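PDB 3R9T: EchA1_1 from Mycobacterium avium subsp. paratuberculosis, which probably catalyses the reversible hydration of (2E)-enoyl-CoA to (3S)-3-hydroxyacyl-CoA in fatty acid metabolism. Local coordinates for residues B[92-106]-B[114-126]. Sequence-based numbering, arbitrary orientation. Where two conformers were deposited one is given.
With BEZ (benzoic acid), chain E.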
# COMPACT_ATOMS: atom_id res chain seq x y z
N PHE B 92 -17.89 7.20 14.30
CA PHE B 92 -18.03 6.07 15.21
C PHE B 92 -17.09 6.17 16.39
O PHE B 92 -15.91 6.43 16.21
CB PHE B 92 -17.75 4.81 14.40
CG PHE B 92 -17.93 3.52 15.13
CD1 PHE B 92 -19.19 2.94 15.22
CD2 PHE B 92 -16.83 2.82 15.61
CE1 PHE B 92 -19.36 1.72 15.83
CE2 PHE B 92 -16.99 1.60 16.22
CZ PHE B 92 -18.27 1.05 16.33
N ALA B 93 -17.65 6.04 17.59
CA ALA B 93 -16.91 6.06 18.87
C ALA B 93 -16.31 7.42 19.19
O ALA B 93 -15.49 7.55 20.08
CB ALA B 93 -15.81 4.94 18.92
N GLY B 94 -16.73 8.45 18.45
CA GLY B 94 -16.10 9.77 18.55
C GLY B 94 -14.63 9.73 18.17
O GLY B 94 -13.88 10.60 18.58
N TYR B 95 -14.25 8.75 17.35
CA TYR B 95 -12.84 8.38 17.18
C TYR B 95 -12.38 8.22 15.73
O TYR B 95 -11.31 8.70 15.39
CB TYR B 95 -12.58 7.06 17.92
CG TYR B 95 -11.12 6.66 18.08
CD1 TYR B 95 -10.37 7.13 19.16
CD2 TYR B 95 -10.49 5.79 17.19
CE1 TYR B 95 -9.06 6.77 19.34
CE2 TYR B 95 -9.14 5.45 17.35
CZ TYR B 95 -8.44 5.91 18.46
OH TYR B 95 -7.12 5.60 18.68
N VAL B 96 -13.16 7.54 14.90
CA VAL B 96 -12.67 7.09 13.57
C VAL B 96 -12.52 8.19 12.52
O VAL B 96 -11.82 8.00 11.51
CB VAL B 96 -13.47 5.92 12.98
CG1 VAL B 96 -13.47 4.72 13.92
CG2 VAL B 96 -14.89 6.35 12.58
N ARG B 97 -13.20 9.32 12.74
CA ARG B 97 -13.03 10.52 11.91
C ARG B 97 -12.69 11.71 12.81
O ARG B 97 -13.17 12.82 12.60
CB ARG B 97 -14.33 10.80 11.14
CG ARG B 97 -14.19 11.65 9.92
CD ARG B 97 -15.53 11.61 9.17
NE ARG B 97 -15.53 12.34 7.92
CZ ARG B 97 -16.61 12.51 7.15
NH1 ARG B 97 -17.79 12.01 7.52
NH2 ARG B 97 -16.52 13.19 6.01
N HIS B 98 -11.86 11.47 13.81
CA HIS B 98 -11.46 12.47 14.79
C HIS B 98 -9.94 12.60 14.81
O HIS B 98 -9.27 12.09 15.70
CB HIS B 98 -11.97 12.05 16.16
CG HIS B 98 -11.89 13.12 17.21
ND1 HIS B 98 -12.52 12.99 18.42
CD2 HIS B 98 -11.27 14.33 17.23
CE1 HIS B 98 -12.29 14.07 19.15
NE2 HIS B 98 -11.54 14.90 18.45
N PHE B 99 -9.41 13.30 13.83
CA PHE B 99 -7.98 13.50 13.74
C PHE B 99 -7.51 14.41 14.87
O PHE B 99 -8.07 15.50 15.09
CB PHE B 99 -7.58 14.14 12.40
CG PHE B 99 -6.09 14.37 12.30
CD1 PHE B 99 -5.25 13.35 11.90
CD2 PHE B 99 -5.54 15.58 12.70
CE1 PHE B 99 -3.87 13.53 11.85
CE2 PHE B 99 -4.16 15.79 12.65
CZ PHE B 99 -3.33 14.76 12.22
N ILE B 100 -6.48 13.94 15.56
CA ILE B 100 -5.69 14.74 16.48
C ILE B 100 -4.21 14.65 16.12
O ILE B 100 -3.74 13.66 15.56
CB ILE B 100 -5.94 14.37 17.97
CG1 ILE B 100 -5.37 13.00 18.34
CG2 ILE B 100 -7.43 14.52 18.31
CD1 ILE B 100 -5.27 12.79 19.87
N ASP B 101 -3.49 15.72 16.44
CA ASP B 101 -2.05 15.94 16.20
C ASP B 101 -1.13 15.00 16.96
O ASP B 101 0.08 14.88 16.66
CB ASP B 101 -1.69 17.35 16.69
CG ASP B 101 -2.22 18.44 15.80
OD1 ASP B 101 -2.40 18.20 14.59
OD2 ASP B 101 -2.45 19.56 16.32
N LYS B 102 -1.66 14.44 18.04
CA LYS B 102 -0.86 13.62 18.94
C LYS B 102 -1.03 12.14 18.60
O LYS B 102 -2.09 11.72 18.17
CB LYS B 102 -1.26 13.91 20.37
CG LYS B 102 -1.55 15.40 20.58
CD LYS B 102 -0.83 16.01 21.72
CE LYS B 102 -1.17 17.50 21.88
NZ LYS B 102 -1.50 17.82 23.27
N PRO B 103 0.04 11.36 18.79
CA PRO B 103 -0.04 9.95 18.47
C PRO B 103 -1.09 9.19 19.27
O PRO B 103 -1.26 9.43 20.48
CB PRO B 103 1.37 9.43 18.80
CG PRO B 103 1.91 10.42 19.80
CD PRO B 103 1.36 11.72 19.34
N THR B 104 -1.77 8.28 18.56
CA THR B 104 -2.75 7.37 19.14
C THR B 104 -2.32 5.91 18.98
O THR B 104 -1.89 5.51 17.92
CB THR B 104 -4.15 7.56 18.53
OG1 THR B 104 -4.09 7.34 17.11
CG2 THR B 104 -4.68 9.01 18.81
N ILE B 105 -2.44 5.15 20.06
CA ILE B 105 -2.05 3.77 20.10
C ILE B 105 -3.22 2.99 20.65
O ILE B 105 -3.66 3.24 21.77
CB ILE B 105 -0.85 3.57 21.05
CG1 ILE B 105 0.32 4.47 20.65
CG2 ILE B 105 -0.48 2.06 21.14
CD1 ILE B 105 1.42 4.55 21.73
N ALA B 106 -3.71 2.04 19.87
CA ALA B 106 -4.72 1.11 20.33
C ALA B 106 -4.06 -0.03 21.11
O ALA B 106 -3.17 -0.69 20.59
CB ALA B 106 -5.46 0.55 19.15
N GLY B 114 -15.13 -6.12 13.96
CA GLY B 114 -15.95 -5.11 13.33
C GLY B 114 -15.48 -3.74 13.76
O GLY B 114 -14.34 -3.35 13.49
N GLY B 115 -16.35 -3.01 14.46
CA GLY B 115 -16.00 -1.73 15.07
C GLY B 115 -14.66 -1.72 15.80
O GLY B 115 -13.92 -0.75 15.70
N GLY B 116 -14.32 -2.79 16.51
CA GLY B 116 -13.03 -2.86 17.20
C GLY B 116 -11.83 -2.81 16.26
O GLY B 116 -10.82 -2.17 16.54
N THR B 117 -11.94 -3.53 15.16
CA THR B 117 -10.92 -3.49 14.13
C THR B 117 -10.87 -2.10 13.47
O THR B 117 -9.80 -1.62 13.12
CB THR B 117 -11.16 -4.62 13.09
OG1 THR B 117 -10.73 -5.86 13.65
CG2 THR B 117 -10.37 -4.39 11.81
N GLU B 118 -12.03 -1.46 13.34
CA GLU B 118 -12.09 -0.11 12.76
C GLU B 118 -11.43 0.91 13.70
O GLU B 118 -10.80 1.85 13.24
CB GLU B 118 -13.53 0.23 12.40
CG GLU B 118 -14.05 -0.70 11.29
CD GLU B 118 -15.51 -0.50 11.02
OE1 GLU B 118 -16.32 -0.86 11.91
OE2 GLU B 118 -15.85 0.05 9.95
N LEU B 119 -11.56 0.73 15.00
CA LEU B 119 -10.80 1.56 15.94
C LEU B 119 -9.28 1.38 15.76
O LEU B 119 -8.53 2.35 15.81
CB LEU B 119 -11.16 1.24 17.39
CG LEU B 119 -12.61 1.50 17.83
CD1 LEU B 119 -12.81 1.07 19.29
CD2 LEU B 119 -13.03 2.95 17.61
N ALA B 120 -8.83 0.15 15.55
CA ALA B 120 -7.41 -0.15 15.29
C ALA B 120 -6.94 0.54 14.01
O ALA B 120 -5.90 1.19 14.00
CB ALA B 120 -7.17 -1.69 15.21
N LEU B 121 -7.73 0.42 12.95
CA LEU B 121 -7.41 1.05 11.68
C LEU B 121 -7.30 2.57 11.82
O LEU B 121 -6.41 3.17 11.24
CB LEU B 121 -8.45 0.68 10.62
CG LEU B 121 -8.52 -0.77 10.16
CD1 LEU B 121 -9.79 -0.99 9.37
CD2 LEU B 121 -7.31 -1.04 9.30
N ALA B 122 -8.16 3.16 12.63
CA ALA B 122 -8.19 4.60 12.82
C ALA B 122 -7.04 5.09 13.72
O ALA B 122 -6.73 6.28 13.75
CB ALA B 122 -9.54 4.98 13.42
N SER B 123 -6.43 4.19 14.49
CA SER B 123 -5.29 4.54 15.35
C SER B 123 -3.97 4.62 14.57
O SER B 123 -3.81 3.96 13.54
CB SER B 123 -5.17 3.50 16.49
OG SER B 123 -6.38 3.38 17.25
N ASP B 124 -2.98 5.37 15.08
CA ASP B 124 -1.69 5.42 14.43
C ASP B 124 -0.93 4.09 14.52
O ASP B 124 -0.30 3.66 13.55
CB ASP B 124 -0.81 6.52 14.99
CG ASP B 124 -1.40 7.89 14.80
OD1 ASP B 124 -1.92 8.15 13.69
OD2 ASP B 124 -1.31 8.70 15.77
N LEU B 125 -1.01 3.47 15.70
CA LEU B 125 -0.24 2.26 16.06
C LEU B 125 -1.16 1.33 16.84
O LEU B 125 -2.13 1.75 17.47
CB LEU B 125 0.96 2.63 16.91
CG LEU B 125 1.92 3.63 16.24
CD1 LEU B 125 2.90 4.24 17.26
CD2 LEU B 125 2.63 2.97 15.07
N VAL B 126 -0.83 0.04 16.78
CA VAL B 126 -1.58 -1.00 17.51
C VAL B 126 -0.64 -2.01 18.18
O VAL B 126 0.20 -2.60 17.53
CB VAL B 126 -2.53 -1.79 16.57
CG1 VAL B 126 -3.41 -2.70 17.38
CG2 VAL B 126 -3.40 -0.81 15.73
C BEZ E . -19.64 -0.99 11.75
O1 BEZ E . -18.69 -0.28 11.39
O2 BEZ E . -19.44 -2.20 12.02
C1 BEZ E . -20.99 -0.37 11.90
C2 BEZ E . -21.07 1.01 12.05
C3 BEZ E . -22.31 1.61 12.20
C4 BEZ E . -23.47 0.83 12.19
C5 BEZ E . -23.38 -0.55 12.04
C6 BEZ E . -22.13 -1.16 11.90
O HOH W 1 -6.27 8.30 15.64
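Thr104 and Asp124 grip each other through backbone and side chain where two neighbouring parallel strands of the crotonase-fold sheet, 104-108 and 125-129, begin. Thr104 N reaches Asp124 OD2 at 2.9 Å, on the anti side of the carboxylate and 32° out of its plane. The return bond runs from Asp124 N to Thr104 OG1 (3.0 Å), a hydroxyl set between its own backbone N and carbonyl carbon (chi1 59°), which turns it to the amide of Asp124. A water joins the same OG1 to Ala122 O. Asp124 has further partners in Lys215, by a salt bridge, and Tyr219, which probably help to keep this buried carboxylate charged. Parallel pairing then takes over: Leu125 N donates to Thr104 O (3.1 Å), and Ala106 N to Leu125 O at 2.9 Å.

The second polar point is Tyr95, whose OH donates to Ser123 OG at 2.7 Å; that OG in turn donates to Leu119 O, so the serine hydroxyl relays between the tyrosine and the last turn of the helix. With CG opposite the backbone N (chi1 -168°), the ring is directed at the helix, its CD2 meeting Leu119 CD2 at 3.8 Å and Ala122 CB beside it. Val96 CG1 and Ala93 CB also close on this apolar patch, and Leu119 reaches on to Leu59 of strand 56-61.

Toward the helix N-terminus, Phe92 lies against Gly115, where the lack of a side chain leaves room for the ring: CE2 stands 3.7 Å from Gly115 CA. This end borders the benzoic acid pocket, in which the carboxylate of Glu118, which also has Gly149 as a polar partner, brings OE1 within 2.5 Å of benzoic acid O1.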